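Local coordinates for bifunctional GH43-CE protein (Bacteroides eggerthii, PDB 6MLY) that probably cleaves xylose units from xylan through a family 43 glycosidase module, joined to a putative carbohydrate esterase module, at residues C134-H142 with L168-K176. Residues are numbered along the deposited sequence; the frame is centred on the assembly and turned at random.
Sequences CTEFSPAYH and LKPDLSGVK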
# COMPACT_ATOMS: atom_id res chain seq x y z
N CYS A 134 31.77 17.52 -17.56
CA CYS A 134 31.31 17.76 -16.18
C CYS A 134 32.24 18.74 -15.46
O CYS A 134 33.44 18.78 -15.72
CB CYS A 134 31.23 16.44 -15.42
SG CYS A 134 30.36 15.15 -16.34
N THR A 135 31.65 19.52 -14.55
CA THR A 135 32.37 20.41 -13.64
C THR A 135 31.63 20.40 -12.30
O THR A 135 30.46 20.03 -12.23
CB THR A 135 32.51 21.82 -14.24
OG1 THR A 135 31.21 22.33 -14.57
CG2 THR A 135 33.38 21.86 -15.48
N GLU A 136 32.33 20.81 -11.22
CA GLU A 136 31.72 20.85 -9.89
C GLU A 136 32.50 21.78 -8.96
O GLU A 136 33.69 22.02 -9.15
CB GLU A 136 31.62 19.44 -9.31
CG GLU A 136 32.93 18.68 -9.28
CD GLU A 136 32.76 17.22 -8.88
OE1 GLU A 136 32.31 16.42 -9.72
OE2 GLU A 136 33.05 16.90 -7.71
N PHE A 137 31.81 22.28 -7.93
CA PHE A 137 32.36 23.25 -6.99
C PHE A 137 31.40 23.45 -5.80
O PHE A 137 30.25 23.00 -5.83
CB PHE A 137 32.64 24.58 -7.70
CG PHE A 137 31.50 25.12 -8.53
CD1 PHE A 137 30.53 25.93 -7.97
CD2 PHE A 137 31.43 24.86 -9.90
CE1 PHE A 137 29.50 26.45 -8.74
CE2 PHE A 137 30.41 25.38 -10.67
CZ PHE A 137 29.44 26.17 -10.09
N SER A 138 31.91 24.13 -4.76
CA SER A 138 31.18 24.40 -3.51
C SER A 138 30.86 25.89 -3.42
O SER A 138 31.53 26.69 -4.06
CB SER A 138 31.98 23.94 -2.32
OG SER A 138 32.08 22.52 -2.31
N PRO A 139 29.84 26.26 -2.63
CA PRO A 139 28.95 25.35 -1.91
C PRO A 139 27.88 24.74 -2.84
O PRO A 139 28.04 24.74 -4.06
CB PRO A 139 28.30 26.22 -0.83
CG PRO A 139 28.32 27.61 -1.43
CD PRO A 139 29.60 27.65 -2.22
N ALA A 140 26.83 24.19 -2.23
CA ALA A 140 25.59 23.91 -2.92
C ALA A 140 24.74 25.19 -2.93
O ALA A 140 24.46 25.76 -1.87
CB ALA A 140 24.87 22.77 -2.23
N TYR A 141 24.37 25.65 -4.13
CA TYR A 141 23.47 26.79 -4.26
C TYR A 141 22.02 26.26 -4.31
O TYR A 141 21.66 25.47 -5.18
CB TYR A 141 23.87 27.64 -5.47
CG TYR A 141 25.24 28.26 -5.38
CD1 TYR A 141 25.41 29.58 -4.98
CD2 TYR A 141 26.37 27.53 -5.71
CE1 TYR A 141 26.67 30.15 -4.90
CE2 TYR A 141 27.64 28.10 -5.64
CZ TYR A 141 27.79 29.41 -5.23
OH TYR A 141 29.04 29.94 -5.16
N HIS A 142 21.22 26.70 -3.34
CA HIS A 142 19.91 26.11 -3.05
C HIS A 142 18.90 26.55 -4.13
O HIS A 142 18.57 27.73 -4.23
CB HIS A 142 19.48 26.48 -1.62
CG HIS A 142 18.27 25.79 -1.12
ND1 HIS A 142 18.30 24.49 -0.64
CD2 HIS A 142 16.99 26.21 -0.98
CE1 HIS A 142 17.09 24.14 -0.24
NE2 HIS A 142 16.27 25.18 -0.44
N LEU A 168 28.36 33.36 -12.84
CA LEU A 168 29.19 32.17 -13.03
C LEU A 168 30.38 32.51 -13.94
O LEU A 168 30.31 33.43 -14.74
CB LEU A 168 28.34 31.05 -13.63
CG LEU A 168 27.36 30.37 -12.67
CD1 LEU A 168 26.36 29.49 -13.41
CD2 LEU A 168 28.10 29.56 -11.62
N LYS A 169 31.47 31.74 -13.79
CA LYS A 169 32.63 31.79 -14.69
C LYS A 169 32.23 31.24 -16.05
O LYS A 169 31.17 30.63 -16.19
CB LYS A 169 33.80 31.01 -14.08
N PRO A 170 33.03 31.46 -17.12
CA PRO A 170 32.68 30.97 -18.46
C PRO A 170 32.71 29.44 -18.61
O PRO A 170 31.74 28.85 -19.09
CB PRO A 170 33.73 31.62 -19.38
CG PRO A 170 34.90 31.93 -18.47
CD PRO A 170 34.29 32.22 -17.12
N ASP A 171 33.80 28.79 -18.17
CA ASP A 171 34.01 27.35 -18.38
C ASP A 171 33.30 26.53 -17.28
O ASP A 171 33.51 25.31 -17.18
CB ASP A 171 35.51 27.04 -18.53
CG ASP A 171 36.41 27.23 -17.19
OD1 ASP A 171 35.87 27.73 -16.17
OD2 ASP A 171 37.65 26.85 -17.18
N LEU A 172 32.47 27.21 -16.47
CA LEU A 172 31.52 26.60 -15.53
C LEU A 172 32.25 25.77 -14.46
O LEU A 172 31.69 24.79 -13.95
CB LEU A 172 30.51 25.74 -16.30
CG LEU A 172 29.62 26.48 -17.30
CD1 LEU A 172 28.75 25.50 -18.08
CD2 LEU A 172 28.75 27.52 -16.60
N SER A 173 33.47 26.19 -14.11
CA SER A 173 34.27 25.52 -13.08
C SER A 173 34.03 26.15 -11.71
O SER A 173 34.50 25.63 -10.70
CB SER A 173 35.74 25.53 -13.44
OG SER A 173 36.20 26.86 -13.66
N GLY A 174 33.30 27.28 -11.68
CA GLY A 174 32.93 27.93 -10.43
C GLY A 174 32.10 29.18 -10.65
O GLY A 174 31.57 29.41 -11.74
N VAL A 175 31.96 29.97 -9.58
CA VAL A 175 31.43 31.32 -9.59
C VAL A 175 32.62 32.28 -9.59
O VAL A 175 33.67 31.93 -9.06
CB VAL A 175 30.50 31.56 -8.38
CG1 VAL A 175 29.67 32.83 -8.53
CG2 VAL A 175 29.60 30.37 -8.12
N LYS A 176 32.44 33.48 -10.18
CA LYS A 176 33.50 34.48 -10.44
C LYS A 176 34.35 34.75 -9.18
O LYS A 176 33.90 36.06 -8.31
CB LYS A 176 32.87 35.79 -10.92
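Gly174 lays its CA over one face of the Phe137 ring, 3.5 Å from the ring centroid and 15° off the normal, a CH-pi contact; Leu172 O lies at the ring's edge near CE2, and Tyr141 CE2 also meets the edge, in plane. The Tyr141 ring has Pro139 CG over one face, offset toward the rim, and makes an edge-to-face contact with Tyr158. In the family 43 glycosidase domain, a five-bladed beta-propeller fold, this contact joins the outermost strand of one four-stranded blade, 133-137, to the loop after strand 164-167 of what is probably the next blade. Phe137 CG sits between its own backbone N and carbonyl carbon (chi1 50°), which sends the ring across to the loop; there CZ meets Leu168 CD2 at 4.0 Å and CE1 meets Val175 CG2. With an alanine here, the CH-pi contact to Gly174 would be lost and a gap would probably open beside Leu168 and Val175. Val175 CG2 also packs against Tyr141 CZ at 3.5 Å; the Tyr141 side chain lies about 8 Å from that of Asp143, predicted to tune the catalytic acid's pKa. Ser173 OG donates to Asp171 OD1 on the syn side, tilted well out of the carboxylate plane. One hydrogen bond spans the two segments: Thr135 OG1 donates to Leu172 O at 2.6 Å, approaching from above the carbonyl plane, 41° out of it.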